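Local coordinates for protein phytase (Debaryomyces castellii, PDB 2GFI) that removes phosphate from phytate as a 3-phytase of the histidine acid phosphatase family, at residues T308-S313 against A420-G425; L316-K321 against C410-Y415. One frame throughout, in Å; residues are numbered along the deposited sequence.

Interaction 1. Residues T308-S313 against A420-G425; sequences TLLNAS and AERVAG. With NAG (2-acetamido-2-deoxy-beta-D-glucopyranose), chain C.
Val423 faces Leu310 and Asn311 between helices 302-318 and 412-423, with both of its methyls engaged. CG1, anti to the carbonyl carbon (chi1 -52°), lies 3.4 Å from Asn311 OD1 and 3.9 Å from Leu310 CD2. CG2 lies beside the sugar, 3.8 Å from C1 of the N-acetylglucosamine. Leu310 carries its CG anti to the backbone N (chi1 -172°), which sends CD2 over to the second helix. There the methyl also meets Arg422 CB at 3.7 Å. Asn311 is N-glycosylated: its ND2 is bonded to sugar C1 at 1.5 Å. The amide sets OD1 against the two valine methyls while ND2 carries the sugar. The sugar is packed at its root against Val423. Thr308 CG2, one turn earlier, lies 3.8 Å from O7 of the acetamido group, and Thr426 O hydrogen-bonds to the sugar. No hydrogen bond joins the two segments. The Arg422 chain, bent at chi2 and chi3, carries its guanidinium to the end of helix 333-343, where NE bonds to Ala342 O. Leu310 also packs on Phe339, Ala342 and Ile343. The contact therefore joins helix 302-318 to the C-terminal end of helix 412-423, with helix 333-343 packed against Leu310.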
ATOM      1  N   THR A 308      33.006  12.537  21.579  1.00 30.10           N
ATOM      2  CA  THR A 308      34.195  11.907  21.043  1.00 30.12           C
ATOM      3  C   THR A 308      33.981  11.558  19.593  1.00 30.46           C
ATOM      4  O   THR A 308      34.812  11.940  18.737  1.00 30.91           O
ATOM      5  CB  THR A 308      34.679  10.677  21.879  1.00 30.25           C
ATOM      6  OG1 THR A 308      33.646   9.689  21.938  1.00 30.58           O
ATOM      7  CG2 THR A 308      34.888  11.058  23.325  1.00 29.82           C
ATOM      8  N   LEU A 309      32.866  10.871  19.298  1.00 30.43           N
ATOM      9  CA  LEU A 309      32.510  10.563  17.903  1.00 30.49           C
ATOM     10  C   LEU A 309      32.073  11.786  17.138  1.00 29.42           C
ATOM     11  O   LEU A 309      32.281  11.843  15.954  1.00 29.63           O
ATOM     12  CB  LEU A 309      31.453   9.445  17.780  1.00 31.59           C
ATOM     13  CG  LEU A 309      31.903   8.035  18.182  1.00 32.92           C
ATOM     14  CD1 LEU A 309      30.745   7.039  18.103  1.00 34.89           C
ATOM     15  CD2 LEU A 309      33.126   7.553  17.363  1.00 33.36           C
ATOM     16  N   LEU A 310      31.466  12.769  17.801  1.00 28.91           N
ATOM     17  CA  LEU A 310      31.076  14.001  17.098  1.00 27.56           C
ATOM     18  C   LEU A 310      32.303  14.755  16.594  1.00 27.87           C
ATOM     19  O   LEU A 310      32.329  15.181  15.432  1.00 27.24           O
ATOM     20  CB  LEU A 310      30.196  14.885  17.969  1.00 27.51           C
ATOM     21  CG  LEU A 310      29.577  16.106  17.286  1.00 26.60           C
ATOM     22  CD1 LEU A 310      28.663  15.638  16.198  1.00 27.68           C
ATOM     23  CD2 LEU A 310      28.865  16.986  18.297  1.00 26.51           C
ATOM     24  N   ASN A 311      33.324  14.880  17.462  1.00 28.46           N
ATOM     25  CA  ASN A 311      34.643  15.477  17.101  1.00 28.31           C
ATOM     26  C   ASN A 311      35.351  14.755  15.969  1.00 27.14           C
ATOM     27  O   ASN A 311      35.811  15.383  15.012  1.00 27.86           O
ATOM     28  CB  ASN A 311      35.579  15.473  18.311  1.00 29.31           C
ATOM     29  CG  ASN A 311      35.323  16.624  19.265  1.00 31.34           C
ATOM     30  OD1 ASN A 311      34.579  17.555  18.940  1.00 33.32           O
ATOM     31  ND2 ASN A 311      35.969  16.570  20.449  1.00 35.14           N
ATOM     32  N   ALA A 312      35.419  13.436  16.077  1.00 26.05           N
ATOM     33  CA  ALA A 312      36.082  12.576  15.106  1.00 26.06           C
ATOM     34  C   ALA A 312      35.438  12.707  13.737  1.00 26.38           C
ATOM     35  O   ALA A 312      36.129  12.930  12.718  1.00 26.07           O
ATOM     36  CB  ALA A 312      36.041  11.118  15.573  1.00 26.01           C
ATOM     37  N   SER A 313      34.108  12.597  13.726  1.00 26.01           N
ATOM     38  CA  SER A 313      33.303  12.832  12.532  1.00 26.40           C
ATOM     39  C   SER A 313      33.564  14.201  11.901  1.00 26.76           C
ATOM     40  O   SER A 313      33.632  14.329  10.674  1.00 25.93           O
ATOM     41  CB  SER A 313      31.804  12.668  12.861  1.00 26.20           C
ATOM     42  OG  SER A 313      30.999  13.473  12.020  1.00 24.99           O
ATOM     43  N   ALA A 420      31.447  22.791  17.651  1.00 34.33           N
ATOM     44  CA  ALA A 420      32.154  23.478  18.738  1.00 35.83           C
ATOM     45  C   ALA A 420      31.219  23.821  19.905  1.00 36.85           C
ATOM     46  O   ALA A 420      31.571  23.601  21.052  1.00 36.84           O
ATOM     47  CB  ALA A 420      32.889  24.733  18.222  1.00 35.84           C
ATOM     48  N   GLU A 421      30.022  24.330  19.598  1.00 38.56           N
ATOM     49  CA  GLU A 421      28.985  24.624  20.601  1.00 40.89           C
ATOM     50  C   GLU A 421      28.546  23.377  21.367  1.00 39.47           C
ATOM     51  O   GLU A 421      28.341  23.434  22.600  1.00 39.84           O
ATOM     52  CB  GLU A 421      27.743  25.229  19.933  1.00 41.17           C
ATOM     53  CG  GLU A 421      27.813  26.722  19.630  1.00 44.65           C
ATOM     54  CD  GLU A 421      26.494  27.280  19.070  1.00 44.41           C
ATOM     55  OE1 GLU A 421      25.845  26.594  18.202  1.00 50.98           O
ATOM     56  OE2 GLU A 421      26.100  28.411  19.508  1.00 50.55           O
ATOM     57  N   ARG A 422      28.396  22.266  20.630  1.00 37.87           N
ATOM     58  CA  ARG A 422      27.966  20.998  21.199  1.00 36.18           C
ATOM     59  C   ARG A 422      29.023  20.434  22.119  1.00 35.49           C
ATOM     60  O   ARG A 422      28.716  19.928  23.183  1.00 35.16           O
ATOM     61  CB  ARG A 422      27.629  19.975  20.099  1.00 35.90           C
ATOM     62  CG  ARG A 422      26.382  20.282  19.249  1.00 33.73           C
ATOM     63  CD  ARG A 422      25.141  20.516  20.054  1.00 30.30           C
ATOM     64  NE  ARG A 422      24.757  19.320  20.762  1.00 31.05           N
ATOM     65  CZ  ARG A 422      23.787  19.270  21.674  1.00 32.76           C
ATOM     66  NH1 ARG A 422      23.120  20.367  21.986  1.00 32.31           N
ATOM     67  NH2 ARG A 422      23.495  18.123  22.288  1.00 31.45           N
ATOM     68  N   VAL A 423      30.283  20.524  21.711  1.00 35.47           N
ATOM     69  CA  VAL A 423      31.365  19.881  22.473  1.00 34.88           C
ATOM     70  C   VAL A 423      32.031  20.817  23.468  1.00 35.57           C
ATOM     71  O   VAL A 423      32.889  20.389  24.241  1.00 35.37           O
ATOM     72  CB  VAL A 423      32.411  19.238  21.543  1.00 34.72           C
ATOM     73  CG1 VAL A 423      31.724  18.301  20.530  1.00 32.78           C
ATOM     74  CG2 VAL A 423      33.294  20.316  20.849  1.00 33.44           C
ATOM     75  N   ALA A 424      31.636  22.094  23.454  1.00 36.52           N
ATOM     76  CA  ALA A 424      32.240  23.100  24.341  1.00 37.49           C
ATOM     77  C   ALA A 424      32.293  22.596  25.769  1.00 38.26           C
ATOM     78  O   ALA A 424      31.306  22.061  26.294  1.00 37.74           O
ATOM     79  CB  ALA A 424      31.469  24.418  24.292  1.00 37.00           C
ATOM     80  N   GLY A 425      33.458  22.771  26.398  1.00 39.67           N
ATOM     81  CA  GLY A 425      33.627  22.461  27.822  1.00 39.88           C
ATOM     82  C   GLY A 425      33.644  20.971  28.101  1.00 40.43           C
ATOM     83  O   GLY A 425      33.513  20.555  29.253  1.00 40.78           O
TER
HETATM   84  C1  NAG C 800      36.105  17.814  21.189  1.00 37.79           C
HETATM   85  C2  NAG C 800      36.601  17.397  22.594  1.00 40.55           C
HETATM   86  C3  NAG C 800      37.051  18.605  23.445  1.00 41.82           C
HETATM   87  C4  NAG C 800      38.044  19.492  22.668  1.00 43.43           C
HETATM   88  C5  NAG C 800      37.339  19.848  21.346  1.00 41.88           C
HETATM   89  C6  NAG C 800      38.154  20.740  20.431  1.00 41.90           C
HETATM   90  C7  NAG C 800      35.672  15.267  23.480  1.00 41.16           C
HETATM   91  C8  NAG C 800      34.810  14.721  24.587  1.00 37.74           C
HETATM   92  N2  NAG C 800      35.596  16.598  23.299  1.00 39.23           N
HETATM   93  O3  NAG C 800      37.601  18.126  24.645  1.00 41.16           O
HETATM   94  O4  NAG C 800      38.542  20.635  23.393  1.00 44.69           O
HETATM   95  O5  NAG C 800      37.056  18.667  20.601  1.00 38.94           O
HETATM   96  O6  NAG C 800      37.414  20.820  19.239  1.00 43.40           O
HETATM   97  O7  NAG C 800      36.372  14.489  22.814  1.00 38.99           O

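Interaction 2. Residues L316-K321 against C410-Y415; sequences LLNHDK and CNLNDY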
ATOM      1  N   LEU A 316      36.861  14.268  10.255  1.00 31.59           N
ATOM      2  CA  LEU A 316      36.716  13.658   8.933  1.00 30.68           C
ATOM      3  C   LEU A 316      36.122  14.604   7.898  1.00 30.28           C
ATOM      4  O   LEU A 316      36.559  14.614   6.755  1.00 29.90           O
ATOM      5  CB  LEU A 316      35.911  12.354   8.997  1.00 30.42           C
ATOM      6  CG  LEU A 316      36.554  11.174   9.755  1.00 29.99           C
ATOM      7  CD1 LEU A 316      35.560  10.064   9.996  1.00 26.85           C
ATOM      8  CD2 LEU A 316      37.707  10.656   8.939  1.00 30.54           C
ATOM      9  N   LEU A 317      35.122  15.389   8.287  1.00 30.54           N
ATOM     10  CA  LEU A 317      34.434  16.277   7.318  1.00 31.16           C
ATOM     11  C   LEU A 317      35.339  17.436   6.914  1.00 32.16           C
ATOM     12  O   LEU A 317      35.259  17.941   5.795  1.00 31.21           O
ATOM     13  CB  LEU A 317      33.124  16.827   7.888  1.00 29.98           C
ATOM     14  CG  LEU A 317      32.028  15.799   8.180  1.00 29.21           C
ATOM     15  CD1 LEU A 317      31.106  16.329   9.274  1.00 25.35           C
ATOM     16  CD2 LEU A 317      31.275  15.404   6.906  1.00 26.11           C
ATOM     17  N   ASN A 318      36.179  17.852   7.872  1.00 33.95           N
ATOM     18  CA  ASN A 318      37.089  18.962   7.696  1.00 35.52           C
ATOM     19  C   ASN A 318      38.243  18.593   6.815  1.00 36.98           C
ATOM     20  O   ASN A 318      38.818  19.444   6.191  1.00 37.25           O
ATOM     21  CB  ASN A 318      37.572  19.500   9.043  1.00 34.53           C
ATOM     22  CG  ASN A 318      36.579  20.449   9.661  1.00 33.38           C
ATOM     23  OD1 ASN A 318      36.585  20.687  10.871  1.00 33.32           O
ATOM     24  ND2 ASN A 318      35.711  21.002   8.836  1.00 31.33           N
ATOM     25  N   HIS A 319      38.540  17.310   6.721  1.00 39.40           N
ATOM     26  CA  HIS A 319      39.679  16.866   5.953  1.00 41.61           C
ATOM     27  C   HIS A 319      39.332  16.386   4.549  1.00 42.94           C
ATOM     28  O   HIS A 319      39.178  15.202   4.310  1.00 43.80           O
ATOM     29  CB  HIS A 319      40.505  15.879   6.775  1.00 41.74           C
ATOM     30  CG  HIS A 319      41.232  16.535   7.909  1.00 45.01           C
ATOM     31  ND1 HIS A 319      42.560  16.917   7.825  1.00 46.71           N
ATOM     32  CD2 HIS A 319      40.802  16.939   9.131  1.00 46.44           C
ATOM     33  CE1 HIS A 319      42.919  17.500   8.958  1.00 47.98           C
ATOM     34  NE2 HIS A 319      41.871  17.528   9.766  1.00 48.13           N
ATOM     35  N   ASP A 320      39.195  17.354   3.645  1.00 44.55           N
ATOM     36  CA  ASP A 320      39.077  17.205   2.177  1.00 46.72           C
ATOM     37  C   ASP A 320      39.846  16.116   1.469  1.00 46.03           C
ATOM     38  O   ASP A 320      39.363  15.586   0.475  1.00 46.33           O
ATOM     39  CB  ASP A 320      39.638  18.468   1.491  1.00 48.06           C
ATOM     40  CG  ASP A 320      38.797  19.655   1.699  1.00 50.40           C
ATOM     41  OD1 ASP A 320      38.175  20.096   0.695  1.00 56.63           O
ATOM     42  OD2 ASP A 320      38.690  20.214   2.829  1.00 58.51           O
ATOM     43  N   LYS A 321      41.083  15.881   1.897  1.00 45.64           N
ATOM     44  CA  LYS A 321      42.071  15.211   1.040  1.00 45.19           C
ATOM     45  C   LYS A 321      42.260  13.730   1.312  1.00 43.80           C
ATOM     46  O   LYS A 321      43.025  13.060   0.610  1.00 43.73           O
ATOM     47  CB  LYS A 321      43.428  15.930   1.098  1.00 45.92           C
ATOM     48  CG  LYS A 321      43.646  16.946  -0.020  1.00 48.77           C
ATOM     49  CD  LYS A 321      42.859  18.243   0.186  1.00 50.68           C
ATOM     50  CE  LYS A 321      43.350  19.316  -0.808  1.00 56.88           C
ATOM     51  NZ  LYS A 321      42.247  19.923  -1.636  1.00 53.92           N
ATOM     52  N   CYS A 410      23.774  22.019   6.382  1.00 27.87           N
ATOM     53  CA  CYS A 410      24.541  22.986   7.122  1.00 28.43           C
ATOM     54  C   CYS A 410      25.889  23.228   6.417  1.00 28.72           C
ATOM     55  O   CYS A 410      26.629  22.258   6.180  1.00 28.24           O
ATOM     56  CB  CYS A 410      24.808  22.413   8.493  1.00 28.62           C
ATOM     57  SG  CYS A 410      25.546  23.591   9.595  1.00 29.43           S
ATOM     58  N   ASN A 411      26.197  24.490   6.077  1.00 28.40           N
ATOM     59  CA  ASN A 411      27.516  24.817   5.522  1.00 29.69           C
ATOM     60  C   ASN A 411      28.573  24.257   6.457  1.00 28.90           C
ATOM     61  O   ASN A 411      28.492  24.432   7.669  1.00 29.37           O
ATOM     62  CB  ASN A 411      27.707  26.339   5.392  1.00 30.67           C
ATOM     63  CG  ASN A 411      28.872  26.717   4.477  1.00 32.63           C
ATOM     64  OD1 ASN A 411      30.017  26.325   4.699  1.00 35.45           O
ATOM     65  ND2 ASN A 411      28.576  27.496   3.442  1.00 35.88           N
ATOM     66  N   LEU A 412      29.562  23.572   5.926  1.00 29.02           N
ATOM     67  CA  LEU A 412      30.586  22.998   6.812  1.00 29.36           C
ATOM     68  C   LEU A 412      31.205  24.017   7.780  1.00 29.60           C
ATOM     69  O   LEU A 412      31.561  23.670   8.906  1.00 28.96           O
ATOM     70  CB  LEU A 412      31.645  22.275   5.997  1.00 29.79           C
ATOM     71  CG  LEU A 412      32.822  21.658   6.742  1.00 29.97           C
ATOM     72  CD1 LEU A 412      32.416  20.659   7.809  1.00 28.71           C
ATOM     73  CD2 LEU A 412      33.690  21.032   5.694  1.00 31.55           C
ATOM     74  N   ASN A 413      31.316  25.277   7.339  1.00 30.19           N
ATOM     75  CA  ASN A 413      31.800  26.346   8.202  1.00 30.42           C
ATOM     76  C   ASN A 413      30.915  26.557   9.401  1.00 29.69           C
ATOM     77  O   ASN A 413      31.394  26.606  10.526  1.00 29.50           O
ATOM     78  CB  ASN A 413      31.995  27.649   7.396  1.00 31.63           C
ATOM     79  CG  ASN A 413      33.074  27.507   6.345  1.00 33.70           C
ATOM     80  OD1 ASN A 413      34.125  26.891   6.598  1.00 37.40           O
ATOM     81  ND2 ASN A 413      32.819  28.026   5.153  1.00 34.47           N
ATOM     82  N   ASP A 414      29.613  26.658   9.149  1.00 30.24           N
ATOM     83  CA  ASP A 414      28.592  26.713  10.187  1.00 30.34           C
ATOM     84  C   ASP A 414      28.523  25.427  10.999  1.00 29.87           C
ATOM     85  O   ASP A 414      28.318  25.464  12.207  1.00 30.17           O
ATOM     86  CB  ASP A 414      27.244  26.974   9.549  1.00 30.89           C
ATOM     87  CG  ASP A 414      27.136  28.365   8.969  1.00 32.98           C
ATOM     88  OD1 ASP A 414      27.766  29.298   9.536  1.00 35.39           O
ATOM     89  OD2 ASP A 414      26.458  28.614   7.950  1.00 33.15           O
ATOM     90  N   TYR A 415      28.705  24.287  10.337  1.00 29.65           N
ATOM     91  CA  TYR A 415      28.669  23.005  11.032  1.00 29.09           C
ATOM     92  C   TYR A 415      29.793  22.911  12.058  1.00 29.72           C
ATOM     93  O   TYR A 415      29.614  22.333  13.132  1.00 28.74           O
ATOM     94  CB  TYR A 415      28.719  21.816  10.072  1.00 28.20           C
ATOM     95  CG  TYR A 415      28.581  20.512  10.855  1.00 29.44           C
ATOM     96  CD1 TYR A 415      27.413  20.248  11.606  1.00 27.44           C
ATOM     97  CD2 TYR A 415      29.622  19.566  10.886  1.00 27.87           C
ATOM     98  CE1 TYR A 415      27.292  19.091  12.352  1.00 28.01           C
ATOM     99  CE2 TYR A 415      29.498  18.398  11.622  1.00 28.43           C
ATOM    100  CZ  TYR A 415      28.328  18.166  12.349  1.00 28.32           C
ATOM    101  OH  TYR A 415      28.192  17.030  13.084  1.00 26.98           O
TER
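Leu317 and Tyr415 cross at about a right angle, and Leu412 sets a methyl against the carbonyl of Leu317. Leu317 CD1 meets the tyrosine ring obliquely, 3.5 Å from Tyr415 CE2. The ring is brought there by chi1 of -176°, which sets CG anti to the backbone N. Its OH is hydrogen-bonded to the OH of Tyr390. Leu412 likewise extends toward helix 302-318, and its two methyls divide the work. CD1 sits 3.9 Å from Leu317 CB. CD2 comes to 3.5 Å from Leu317 O, a carbonyl near the end of its helix that accepts a hydrogen bond from Lys379 NZ. The side chain of Asn318 crosses Leu412 obliquely, beside CG and its methyls. With only an alanine at Leu412, the two methyls are gone, and a gap would probably open beside Leu317 CB and the Leu317 carbonyl. No hydrogen bond spans the two segments. The start of helix 412-423 is fixed by an N-cap instead: Asn413 N donates to Asn411 OD1 at 3.1 Å, with an N-H...O angle of 161°. Asn411 ND2 in turn bonds to Glu385 OE1. Cys410, just before, forms a disulfide with Cys402. The contact brings the last turn of helix 302-318 against the first turn of helix 412-423. Both helix ends pack on the mixed sheet: Leu317 touches Gln63 and Gln65 of strand 59-69, and both leucines touch Val388 of strand 385-392.

How the interactions relate
From the N terminus, the chain first builds strand 59-69 of the central sheet and much later reaches helix 302-318. Residues 308-313 enter interaction 1 there, and 316-321 enter interaction 2 at the helix end. The chain then runs through strand 326-331, helix 333-343 and strands 374-382 and 385-392. Strand 410-411 and helix 412-423 bring it back. Interaction 2 closes first, at 410-415, and interaction 1 closes at 420-425, so the smaller loop lies within the larger. Helices 302-318 and 412-423 therefore pair antiparallel, joined at both places. The contacts lie about 13 Å apart, centre to centre. Leu310 CD1 packs 3.4 Å from Tyr415 OH, linking the two.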